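PDB 6LA0: glycoside hydrolase family 5 from Aspergillus oryzae, which is a rutinosidase of the exo-1,3-beta-glucanase type that hydrolyses beta-glycosidic bonds and may take part in beta-glucan metabolism of the cell wall. Local coordinates for residues Ser32-Gln37 against Ala335-Asn340; Cys331-Lys336 against Asp351-Glu356; Gly25-Gln30 against Thr70-Arg75; Asp260-Tyr265 against Thr296-Ile301. One frame throughout, in Å; residues are numbered along the deposited sequence.

Contact 1: Ser32-Gln37 against Ala335-Asn340; sequences STIDSQ and AKFSGN. With NAG (2-acetamido-2-deoxy-beta-D-glucopyranose), chain F.
F337 swings CG away from its backbone N (chi1 -171°), which brings the phenyl ring against the backbone of T33 and I34. I34 CA then rests over one ring face as a CH-pi contact, and T33 O approaches obliquely, 3.1 Å from F337 CZ. A flat, apolar side chain suits this place because it offers its face to the backbone while leaving the polar backbone groups to bond. The second key torsion belongs to N340: with CG between N and the carbonyl carbon (chi1 57°), its amide turns back to the start of helix 36-42, and N340 OD1 lies 3.0 Å from S36 OG. N340 ND2 is spent on a glycan, joined to NAG C1 at 1.4 Å, and the sugar's O5 lies 3.8 Å from S36 CB. Between these ends, S338 N gives I34 O a nearly straight hydrogen bond of 2.8 Å (173°), with a weak second one from G339 N. Lacking a side chain, G339 lets its CA come within 3.2 Å of T33 O. D35 is the N-cap; its carboxylate holds F38 N and pairs with R67, while a water beside S338 OG also makes a weak bond to I34 O. The chemistry is thus split: an apolar ring inside, a hydrated serine outside, and a glycosylated amide whose nitrogen is used up by the sugar and whose oxygen lies beside a serine hydroxyl, with the sugar ring close to S36 and Q37.

Contact 2: Cys331-Lys336 against Asp351-Glu356; sequences CYWTAK and DYWNFE
Four hydrogen bonds tie Y332, T334 and A335 to the segment 351-356. Y332 carries its ring toward 351-356 (chi1 -161°), and its hydroxyl donates a short bond, OH to Y352 O at 2.5 Å, lying almost on the line of that carbonyl; Y332 OH also takes a hydrogen bond from I301 N, so a tyrosine here joins two backbones. T334 is gripped twice, its N donating to W353 O at 3.2 Å and its O receiving F355 N at 3.1 Å. A weak bond from E356 N to A335 O follows where helix 355-360 sets out. The aromatic contacts are less regular. F355 CD1 lies 3.6 Å from Y332 CG with the rings inclined at 43°, and W333 meets W353 rim to rim, CD1 to CE3 at 3.6 Å, their planes nearly perpendicular. W333 O, buried without a polar partner, lies obliquely near W353 CE3 (3.3 Å). Charge enters only loosely: K336 NZ and E356 OE1 stand 4.6 Å apart, bridged by a water that donates to E356 OE1 and is only weakly bonded to K336 NZ; D76 and K79 are their respective salt-bridge partners. The non-proline cis peptide between W333 and T334, after the last barrel strand, is characteristic of clan GH-A, whose tryptophan typically lies at the sugar-binding site, consistent with W333.

Contact 3: Gly25-Gln30 against Thr70-Arg75; sequences GGWLVQ and TYITER
The indole of W27 is sandwiched between aliphatic side chains: I72 lies over one face and L28 over the opposite one. I72 CB stands 3.7 Å from the centroid of the five-membered ring, only 6° off its normal, a well-centred CH-pi contact, and I72 CG1 reaches W27 CG at 3.7 Å. A branched side chain suits the site, since CB and CG1 together cover part of one indole face. At the indole edge NE1 bonds to Y68 O. The phenol of Y71 is used differently, meeting two carbonyls: G25 O lies at the edge, near the ring plane, 3.5 Å from CE2, while G26 O approaches obliquely, 3.7 Å from CD2. This ring also takes a cation-pi contact from R67, and its hydroxyl bonds to K336 O. G26 has positive phi (70°), a conformation that glycine adopts easily and that turns the loop beside the phenol. W27 O, in turn, receives Q30 NE2 at 3.0 Å, the donor standing 62° out of the carbonyl plane. No hydrogen bond crosses between 25-30 and 70-75. Dispersion and weak C-H contacts therefore join this loop to the short link between helices 60-70 and 74-81, while the polar ends of W27 and Y71 are satisfied by neighbouring parts of the chain.

Contact 4: Asp260-Tyr265 against Thr296-Ile301; sequences DVHTYY and TGEWAI
H262 and E298 form the tight part of this contact. E298 places CG beside its backbone N (chi1 -75°) and runs on extended, which carries CB, CG and the carboxylate carbon over one face of the imidazole. E298 CB is 3.6 Å from the ring centroid, E298 OE2 is 3.2 Å from H262 CE1, and the carboxylate stacks on the ring with planes 23° apart. Y264 closes on the same carboxylate: its OH donates to E298 OE1 at 2.6 Å, on the anti side, while OE2 pairs with R89. The imidazole is held at both nitrogens, NE2 donating to D260 OD2 at 2.9 Å and ND1 bonded to E191, which fixes its rotation. D260 OD1 in turn receives G297 N at 2.9 Å, and with no side chain G297 can lie directly against that carboxylate. The two strands are parallel neighbours, their axes 19° apart, connected through helix 275-285 in a beta-alpha-beta unit of the TIM barrel. In family 5 glycosidases the substrate is bound at the C-terminal ends of such strands, and this cluster of acids and rings is consistent with a place in the pocket. Backbone pairing is sparse by comparison. T263 N donates to E298 O at 3.0 Å, yet T263 O is buried without a polar partner, approached by W299 CA at 3.2 Å. Farther on the strands spread, and water takes over the bonding: one molecule accepts from Y265 N and donates to A300 O, with the edge of the Y265 ring against that carbonyl.

How the contacts relate
Contacts 1, 2 and 3 crowd one side of the barrel, their centres 10 to 13 Å apart, around strands 19-23 and 329-332, the first and last of the TIM barrel. Contacts 1 and 2 share A335 and K336; 1 and 3 alternate along the chain, whereas 3 closes before 2 opens. Contact 4, on strands 257-265 and 294-303, is nested within the loop closed by contact 1 and lies about 18 Å from it, centre to centre. It touches contact 2, where W333 N bonds to W299 O and C331 N to T296 O, so strand 329-332 continues the barrel wall from strand 294-303. The first and last strands, far apart in sequence, lie side by side and close the barrel.

Contact 1: Ser32-Gln37 against Ala335-Asn340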
# COMPACT_ATOMS: atom_id res chain seq x y z
N SER A 32 11.12 -6.68 6.20
CA SER A 32 11.80 -7.92 6.59
C SER A 32 10.97 -9.16 6.26
O SER A 32 11.51 -10.20 5.86
CB SER A 32 12.13 -7.87 8.08
OG SER A 32 10.94 -7.96 8.86
N THR A 33 9.64 -9.08 6.43
CA THR A 33 8.78 -10.25 6.35
C THR A 33 8.57 -10.77 4.92
O THR A 33 8.18 -11.92 4.76
CB THR A 33 7.42 -9.91 6.96
OG1 THR A 33 6.92 -8.71 6.35
CG2 THR A 33 7.58 -9.64 8.44
N ILE A 34 8.77 -9.94 3.89
CA ILE A 34 8.29 -10.31 2.57
C ILE A 34 9.27 -11.23 1.85
O ILE A 34 8.86 -12.12 1.09
CB ILE A 34 7.97 -9.06 1.73
CG1 ILE A 34 6.88 -8.20 2.42
CG2 ILE A 34 7.52 -9.45 0.33
CD1 ILE A 34 6.57 -6.89 1.74
N ASP A 35 10.57 -11.04 2.07
CA ASP A 35 11.61 -11.89 1.45
C ASP A 35 12.62 -12.23 2.55
O ASP A 35 13.53 -11.43 2.84
CB ASP A 35 12.25 -11.19 0.26
CG ASP A 35 13.20 -12.08 -0.54
OD1 ASP A 35 13.81 -13.01 0.03
OD2 ASP A 35 13.35 -11.83 -1.75
N SER A 36 12.46 -13.41 3.16
CA SER A 36 13.34 -13.84 4.24
C SER A 36 14.79 -13.99 3.77
O SER A 36 15.73 -13.71 4.53
CB SER A 36 12.85 -15.16 4.83
OG SER A 36 11.73 -14.98 5.68
N GLN A 37 14.99 -14.46 2.54
CA GLN A 37 16.36 -14.70 2.08
C GLN A 37 17.09 -13.40 1.84
O GLN A 37 18.26 -13.26 2.21
CB GLN A 37 16.36 -15.53 0.79
CG GLN A 37 17.74 -15.62 0.14
CD GLN A 37 18.02 -16.94 -0.54
OE1 GLN A 37 17.11 -17.74 -0.78
NE2 GLN A 37 19.29 -17.18 -0.87
N ALA A 335 1.83 -9.37 -4.02
CA ALA A 335 1.91 -10.19 -5.24
C ALA A 335 2.80 -11.41 -5.05
O ALA A 335 2.43 -12.54 -5.43
CB ALA A 335 2.39 -9.35 -6.42
N LYS A 336 4.01 -11.20 -4.50
CA LYS A 336 4.99 -12.26 -4.25
C LYS A 336 5.52 -12.14 -2.82
O LYS A 336 5.85 -11.05 -2.36
CB LYS A 336 6.16 -12.17 -5.24
CG LYS A 336 5.73 -12.28 -6.70
CD LYS A 336 6.91 -12.15 -7.64
CE LYS A 336 7.53 -13.50 -7.95
NZ LYS A 336 8.62 -13.42 -9.00
N PHE A 337 5.62 -13.28 -2.14
CA PHE A 337 5.92 -13.32 -0.71
C PHE A 337 6.59 -14.65 -0.39
O PHE A 337 6.01 -15.71 -0.68
CB PHE A 337 4.63 -13.16 0.11
CG PHE A 337 4.86 -12.96 1.60
CD1 PHE A 337 5.20 -14.03 2.42
CD2 PHE A 337 4.65 -11.72 2.18
CE1 PHE A 337 5.38 -13.86 3.78
CE2 PHE A 337 4.82 -11.54 3.55
CZ PHE A 337 5.20 -12.62 4.34
N SER A 338 7.77 -14.60 0.24
CA SER A 338 8.48 -15.81 0.62
C SER A 338 8.94 -15.83 2.08
O SER A 338 9.71 -16.72 2.45
CB SER A 338 9.69 -16.01 -0.30
OG SER A 338 10.61 -14.96 -0.14
N GLY A 339 8.48 -14.92 2.92
CA GLY A 339 8.84 -14.98 4.33
C GLY A 339 8.38 -16.28 4.98
O GLY A 339 7.28 -16.78 4.71
N ASN A 340 9.21 -16.82 5.88
CA ASN A 340 8.99 -18.17 6.41
C ASN A 340 8.64 -18.20 7.90
O ASN A 340 8.77 -19.25 8.53
CB ASN A 340 10.20 -19.07 6.15
CG ASN A 340 11.49 -18.51 6.73
OD1 ASN A 340 11.50 -17.48 7.40
ND2 ASN A 340 12.58 -19.21 6.49
C1 NAG F . 13.88 -18.78 6.92
C2 NAG F . 14.67 -19.87 7.67
C3 NAG F . 16.14 -19.48 7.80
C4 NAG F . 16.73 -19.07 6.46
C5 NAG F . 15.86 -18.00 5.81
C6 NAG F . 16.31 -17.64 4.41
C7 NAG F . 13.37 -21.19 9.28
C8 NAG F . 12.86 -21.27 10.69
N2 NAG F . 14.09 -20.11 8.98
O3 NAG F . 16.87 -20.58 8.33
O4 NAG F . 18.05 -18.56 6.64
O5 NAG F . 14.52 -18.49 5.69
O6 NAG F . 16.27 -18.76 3.54
O7 NAG F . 13.14 -22.07 8.46
O HOH W 1 9.45 -13.23 -2.12
O HOH W 2 13.05 -15.61 -0.49
O HOH W 3 12.59 -15.86 1.68

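Contact 2: Cys331-Lys336 against Asp351-Glu356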
# COMPACT_ATOMS: atom_id res chain seq x y z
N CYS A 331 -6.96 -4.59 -3.22
CA CYS A 331 -5.62 -5.02 -3.64
C CYS A 331 -5.05 -5.94 -2.57
O CYS A 331 -4.89 -5.53 -1.42
CB CYS A 331 -4.67 -3.83 -3.83
SG CYS A 331 -4.89 -2.93 -5.39
N TYR A 332 -4.68 -7.16 -2.96
CA TYR A 332 -4.13 -8.09 -1.98
C TYR A 332 -2.70 -7.70 -1.60
O TYR A 332 -1.94 -7.19 -2.42
CB TYR A 332 -4.16 -9.52 -2.54
CG TYR A 332 -4.05 -10.60 -1.48
CD1 TYR A 332 -5.19 -11.10 -0.84
CD2 TYR A 332 -2.82 -11.14 -1.13
CE1 TYR A 332 -5.09 -12.09 0.14
CE2 TYR A 332 -2.71 -12.14 -0.16
CZ TYR A 332 -3.85 -12.61 0.47
OH TYR A 332 -3.72 -13.59 1.44
N TRP A 333 -2.34 -7.95 -0.34
CA TRP A 333 -0.95 -7.86 0.12
C TRP A 333 -0.40 -9.27 0.28
O TRP A 333 -0.74 -9.95 1.25
CB TRP A 333 -0.83 -7.09 1.44
CG TRP A 333 0.60 -6.76 1.74
CD1 TRP A 333 1.54 -7.57 2.32
CD2 TRP A 333 1.28 -5.53 1.43
NE1 TRP A 333 2.75 -6.92 2.40
CE2 TRP A 333 2.61 -5.67 1.87
CE3 TRP A 333 0.88 -4.32 0.84
CZ2 TRP A 333 3.55 -4.65 1.72
CZ3 TRP A 333 1.82 -3.31 0.70
CH2 TRP A 333 3.14 -3.49 1.14
N THR A 334 0.46 -9.72 -0.64
CA THR A 334 1.08 -8.93 -1.71
C THR A 334 1.32 -9.89 -2.90
O THR A 334 1.02 -11.07 -2.80
CB THR A 334 2.41 -8.31 -1.22
OG1 THR A 334 3.04 -7.60 -2.29
CG2 THR A 334 3.34 -9.42 -0.70
N ALA A 335 1.83 -9.37 -4.02
CA ALA A 335 1.91 -10.19 -5.24
C ALA A 335 2.80 -11.41 -5.05
O ALA A 335 2.43 -12.54 -5.43
CB ALA A 335 2.39 -9.35 -6.42
N LYS A 336 4.01 -11.20 -4.50
CA LYS A 336 4.99 -12.26 -4.25
C LYS A 336 5.52 -12.14 -2.82
O LYS A 336 5.85 -11.05 -2.36
CB LYS A 336 6.16 -12.17 -5.24
CG LYS A 336 5.73 -12.28 -6.70
CD LYS A 336 6.91 -12.15 -7.64
CE LYS A 336 7.53 -13.50 -7.95
NZ LYS A 336 8.62 -13.42 -9.00
N ASP A 351 2.62 -19.33 2.93
CA ASP A 351 1.49 -20.07 2.40
C ASP A 351 0.21 -19.23 2.33
O ASP A 351 -0.73 -19.62 1.63
CB ASP A 351 1.27 -21.34 3.25
CG ASP A 351 2.52 -22.24 3.30
OD1 ASP A 351 2.93 -22.72 2.23
OD2 ASP A 351 3.11 -22.45 4.40
N TYR A 352 0.18 -18.06 2.98
CA TYR A 352 -1.03 -17.25 3.07
C TYR A 352 -0.91 -15.84 2.51
O TYR A 352 -1.94 -15.23 2.20
CB TYR A 352 -1.51 -17.15 4.53
CG TYR A 352 -1.76 -18.52 5.10
CD1 TYR A 352 -3.01 -19.11 5.01
CD2 TYR A 352 -0.73 -19.24 5.71
CE1 TYR A 352 -3.24 -20.37 5.51
CE2 TYR A 352 -0.95 -20.52 6.23
CZ TYR A 352 -2.21 -21.08 6.12
OH TYR A 352 -2.45 -22.33 6.62
N TRP A 353 0.31 -15.31 2.35
CA TRP A 353 0.50 -13.94 1.89
C TRP A 353 1.00 -13.85 0.46
O TRP A 353 1.30 -12.75 -0.02
CB TRP A 353 1.49 -13.21 2.79
CG TRP A 353 1.06 -13.00 4.20
CD1 TRP A 353 1.01 -13.92 5.19
CD2 TRP A 353 0.65 -11.75 4.79
NE1 TRP A 353 0.59 -13.34 6.36
CE2 TRP A 353 0.36 -12.01 6.14
CE3 TRP A 353 0.50 -10.45 4.30
CZ2 TRP A 353 -0.07 -11.01 7.01
CZ3 TRP A 353 0.08 -9.45 5.17
CH2 TRP A 353 -0.21 -9.74 6.51
N ASN A 354 1.09 -14.98 -0.23
CA ASN A 354 1.72 -15.07 -1.54
C ASN A 354 0.59 -15.19 -2.56
O ASN A 354 0.01 -16.27 -2.73
CB ASN A 354 2.68 -16.26 -1.56
CG ASN A 354 3.42 -16.42 -2.87
OD1 ASN A 354 3.67 -15.45 -3.58
ND2 ASN A 354 3.78 -17.67 -3.20
N PHE A 355 0.25 -14.08 -3.22
CA PHE A 355 -0.85 -14.12 -4.18
C PHE A 355 -0.51 -14.98 -5.39
O PHE A 355 -1.42 -15.53 -6.03
CB PHE A 355 -1.22 -12.69 -4.61
CG PHE A 355 -2.58 -12.60 -5.24
CD1 PHE A 355 -3.72 -12.58 -4.46
CD2 PHE A 355 -2.72 -12.56 -6.62
CE1 PHE A 355 -4.98 -12.51 -5.04
CE2 PHE A 355 -3.97 -12.48 -7.21
CZ PHE A 355 -5.10 -12.45 -6.42
N GLU A 356 0.78 -15.13 -5.72
CA GLU A 356 1.16 -15.92 -6.89
C GLU A 356 0.73 -17.38 -6.75
O GLU A 356 0.40 -18.04 -7.75
CB GLU A 356 2.67 -15.85 -7.11
CG GLU A 356 3.16 -16.70 -8.28
CD GLU A 356 4.64 -16.51 -8.56
OE1 GLU A 356 5.45 -16.42 -7.61
OE2 GLU A 356 4.99 -16.46 -9.76
O HOH W 4 8.29 -16.48 -8.88

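Contact 3: Gly25-Gln30 against Thr70-Arg75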
# COMPACT_ATOMS: atom_id res chain seq x y z
N GLY A 25 4.38 -5.21 -3.16
CA GLY A 25 5.15 -5.00 -1.95
C GLY A 25 6.53 -5.62 -2.03
O GLY A 25 6.81 -6.51 -2.84
N GLY A 26 7.42 -5.11 -1.18
CA GLY A 26 8.78 -5.61 -1.09
C GLY A 26 9.68 -5.29 -2.27
O GLY A 26 10.79 -5.82 -2.33
N TRP A 27 9.23 -4.44 -3.20
CA TRP A 27 9.95 -4.16 -4.43
C TRP A 27 10.71 -2.84 -4.37
O TRP A 27 11.94 -2.82 -4.47
CB TRP A 27 8.97 -4.17 -5.61
CG TRP A 27 9.55 -3.83 -6.96
CD1 TRP A 27 10.80 -4.18 -7.44
CD2 TRP A 27 8.91 -3.08 -8.00
NE1 TRP A 27 10.96 -3.69 -8.72
CE2 TRP A 27 9.82 -3.00 -9.08
CE3 TRP A 27 7.67 -2.45 -8.11
CZ2 TRP A 27 9.51 -2.33 -10.26
CZ3 TRP A 27 7.36 -1.80 -9.29
CH2 TRP A 27 8.28 -1.73 -10.35
N LEU A 28 9.99 -1.72 -4.22
CA LEU A 28 10.62 -0.42 -4.07
C LEU A 28 10.57 0.08 -2.63
O LEU A 28 11.16 1.13 -2.33
CB LEU A 28 9.96 0.60 -5.02
CG LEU A 28 9.82 0.14 -6.48
CD1 LEU A 28 9.00 1.14 -7.27
CD2 LEU A 28 11.22 0.04 -7.09
N VAL A 29 9.89 -0.65 -1.75
CA VAL A 29 9.92 -0.48 -0.30
C VAL A 29 10.34 -1.81 0.29
O VAL A 29 9.73 -2.84 -0.04
CB VAL A 29 8.53 -0.07 0.24
CG1 VAL A 29 8.54 -0.02 1.77
CG2 VAL A 29 8.07 1.26 -0.34
N GLN A 30 11.36 -1.82 1.14
CA GLN A 30 11.89 -3.07 1.67
C GLN A 30 11.36 -3.32 3.08
O GLN A 30 11.34 -2.41 3.91
CB GLN A 30 13.43 -3.07 1.70
CG GLN A 30 14.10 -2.58 0.42
CD GLN A 30 13.62 -3.32 -0.81
OE1 GLN A 30 13.39 -4.53 -0.77
NE2 GLN A 30 13.46 -2.60 -1.90
N THR A 70 15.04 -6.99 -10.60
CA THR A 70 14.77 -8.43 -10.67
C THR A 70 13.56 -8.89 -9.86
O THR A 70 12.94 -9.89 -10.24
CB THR A 70 16.00 -9.24 -10.20
OG1 THR A 70 16.40 -8.84 -8.89
CG2 THR A 70 17.16 -9.07 -11.17
N TYR A 71 13.20 -8.21 -8.77
CA TYR A 71 12.17 -8.76 -7.89
C TYR A 71 10.79 -8.74 -8.54
O TYR A 71 10.00 -9.68 -8.36
CB TYR A 71 12.14 -8.01 -6.56
CG TYR A 71 11.22 -8.67 -5.56
CD1 TYR A 71 11.56 -9.90 -5.01
CD2 TYR A 71 10.02 -8.09 -5.18
CE1 TYR A 71 10.73 -10.53 -4.10
CE2 TYR A 71 9.18 -8.71 -4.27
CZ TYR A 71 9.54 -9.93 -3.73
OH TYR A 71 8.73 -10.57 -2.82
N ILE A 72 10.48 -7.68 -9.29
CA ILE A 72 9.24 -7.58 -10.06
C ILE A 72 9.61 -7.26 -11.50
O ILE A 72 10.27 -6.24 -11.76
CB ILE A 72 8.28 -6.51 -9.51
CG1 ILE A 72 7.76 -6.88 -8.12
CG2 ILE A 72 7.13 -6.26 -10.48
CD1 ILE A 72 6.82 -8.09 -8.08
N THR A 73 9.19 -8.12 -12.42
CA THR A 73 9.47 -7.96 -13.84
C THR A 73 8.18 -8.06 -14.63
O THR A 73 7.11 -8.40 -14.10
CB THR A 73 10.47 -9.02 -14.34
OG1 THR A 73 9.89 -10.32 -14.17
CG2 THR A 73 11.78 -8.93 -13.57
N GLU A 74 8.29 -7.78 -15.94
CA GLU A 74 7.11 -7.85 -16.80
C GLU A 74 6.51 -9.25 -16.85
O GLU A 74 5.31 -9.39 -17.10
CB GLU A 74 7.47 -7.34 -18.20
CG GLU A 74 8.06 -5.93 -18.17
CD GLU A 74 8.36 -5.35 -19.54
OE1 GLU A 74 8.31 -6.10 -20.53
OE2 GLU A 74 8.66 -4.14 -19.62
N ARG A 75 7.31 -10.30 -16.60
CA ARG A 75 6.73 -11.65 -16.54
C ARG A 75 5.76 -11.78 -15.37
O ARG A 75 4.72 -12.45 -15.49
CB ARG A 75 7.84 -12.71 -16.43
CG ARG A 75 8.89 -12.68 -17.54
CD ARG A 75 8.38 -13.27 -18.87
NE ARG A 75 7.53 -12.34 -19.64
CZ ARG A 75 7.91 -11.17 -20.14
NH1 ARG A 75 9.16 -10.72 -20.00
NH2 ARG A 75 7.03 -10.43 -20.81

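Contact 4: Asp260-Tyr265 against Thr296-Ile301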
# COMPACT_ATOMS: atom_id res chain seq x y z
N ASP A 260 -8.68 4.87 1.15
CA ASP A 260 -8.02 3.57 1.17
C ASP A 260 -8.09 3.02 2.58
O ASP A 260 -7.50 3.60 3.50
CB ASP A 260 -6.56 3.70 0.71
CG ASP A 260 -5.75 2.41 0.92
OD1 ASP A 260 -6.37 1.36 1.18
OD2 ASP A 260 -4.51 2.45 0.83
N VAL A 261 -8.81 1.89 2.79
CA VAL A 261 -8.83 1.24 4.09
C VAL A 261 -8.06 -0.07 4.01
O VAL A 261 -8.03 -0.74 2.97
CB VAL A 261 -10.28 0.99 4.60
CG1 VAL A 261 -11.06 2.31 4.71
CG2 VAL A 261 -11.03 -0.03 3.71
N HIS A 262 -7.44 -0.45 5.14
CA HIS A 262 -6.65 -1.67 5.27
C HIS A 262 -7.29 -2.61 6.30
O HIS A 262 -7.66 -2.18 7.40
CB HIS A 262 -5.20 -1.34 5.68
CG HIS A 262 -4.48 -0.51 4.67
ND1 HIS A 262 -3.19 -0.05 4.86
CD2 HIS A 262 -4.85 -0.08 3.44
CE1 HIS A 262 -2.81 0.64 3.80
NE2 HIS A 262 -3.80 0.64 2.92
N THR A 263 -7.40 -3.88 5.96
CA THR A 263 -8.09 -4.85 6.81
C THR A 263 -7.26 -6.12 6.92
O THR A 263 -7.06 -6.80 5.91
CB THR A 263 -9.48 -5.18 6.25
OG1 THR A 263 -10.21 -3.97 6.02
CG2 THR A 263 -10.24 -6.08 7.23
N TYR A 264 -6.80 -6.42 8.13
CA TYR A 264 -6.00 -7.61 8.41
C TYR A 264 -6.59 -8.40 9.58
O TYR A 264 -7.38 -7.88 10.38
CB TYR A 264 -4.56 -7.24 8.73
CG TYR A 264 -3.76 -6.74 7.55
CD1 TYR A 264 -3.38 -7.62 6.53
CD2 TYR A 264 -3.35 -5.42 7.46
CE1 TYR A 264 -2.61 -7.18 5.45
CE2 TYR A 264 -2.58 -4.96 6.37
CZ TYR A 264 -2.22 -5.84 5.37
OH TYR A 264 -1.45 -5.42 4.30
N TYR A 265 -6.16 -9.67 9.69
CA TYR A 265 -6.72 -10.61 10.65
C TYR A 265 -5.69 -11.41 11.43
O TYR A 265 -6.07 -12.27 12.25
CB TYR A 265 -7.68 -11.58 9.94
CG TYR A 265 -8.81 -10.87 9.23
CD1 TYR A 265 -9.99 -10.58 9.90
CD2 TYR A 265 -8.69 -10.48 7.90
CE1 TYR A 265 -11.03 -9.91 9.27
CE2 TYR A 265 -9.73 -9.80 7.25
CZ TYR A 265 -10.90 -9.52 7.95
OH TYR A 265 -11.94 -8.86 7.34
N THR A 296 -10.29 -0.88 -0.73
CA THR A 296 -9.58 -1.68 0.27
C THR A 296 -8.20 -1.98 -0.31
O THR A 296 -7.96 -3.02 -0.92
CB THR A 296 -10.36 -2.96 0.60
OG1 THR A 296 -11.72 -2.64 0.95
CG2 THR A 296 -9.70 -3.71 1.75
N GLY A 297 -7.26 -1.06 -0.07
CA GLY A 297 -5.94 -1.16 -0.69
C GLY A 297 -4.99 -2.20 -0.12
O GLY A 297 -3.96 -2.47 -0.77
N GLU A 298 -5.28 -2.76 1.06
CA GLU A 298 -4.46 -3.81 1.66
C GLU A 298 -5.34 -4.78 2.44
O GLU A 298 -6.18 -4.34 3.23
CB GLU A 298 -3.40 -3.23 2.62
CG GLU A 298 -2.23 -2.56 1.95
CD GLU A 298 -1.14 -2.17 2.94
OE1 GLU A 298 -0.97 -2.88 3.94
OE2 GLU A 298 -0.43 -1.15 2.70
N TRP A 299 -5.13 -6.07 2.25
CA TRP A 299 -5.75 -7.11 3.06
C TRP A 299 -5.01 -8.43 2.81
O TRP A 299 -4.24 -8.55 1.85
CB TRP A 299 -7.25 -7.25 2.75
CG TRP A 299 -7.54 -7.79 1.38
CD1 TRP A 299 -7.35 -7.16 0.18
CD2 TRP A 299 -8.09 -9.08 1.07
NE1 TRP A 299 -7.73 -7.98 -0.85
CE2 TRP A 299 -8.19 -9.17 -0.34
CE3 TRP A 299 -8.50 -10.18 1.84
CZ2 TRP A 299 -8.69 -10.30 -0.99
CZ3 TRP A 299 -8.99 -11.31 1.19
CH2 TRP A 299 -9.09 -11.36 -0.20
N ALA A 300 -5.26 -9.41 3.68
CA ALA A 300 -4.69 -10.76 3.55
C ALA A 300 -5.48 -11.73 4.43
O ALA A 300 -6.19 -11.31 5.34
CB ALA A 300 -3.20 -10.80 3.93
N ILE A 301 -5.30 -13.03 4.18
CA ILE A 301 -6.18 -14.05 4.78
C ILE A 301 -5.57 -14.77 5.98
O ILE A 301 -6.22 -15.66 6.53
CB ILE A 301 -6.64 -15.11 3.76
CG1 ILE A 301 -5.45 -15.88 3.17
CG2 ILE A 301 -7.53 -14.47 2.68
CD1 ILE A 301 -5.80 -17.27 2.61
O HOH W 5 -4.68 -11.08 7.67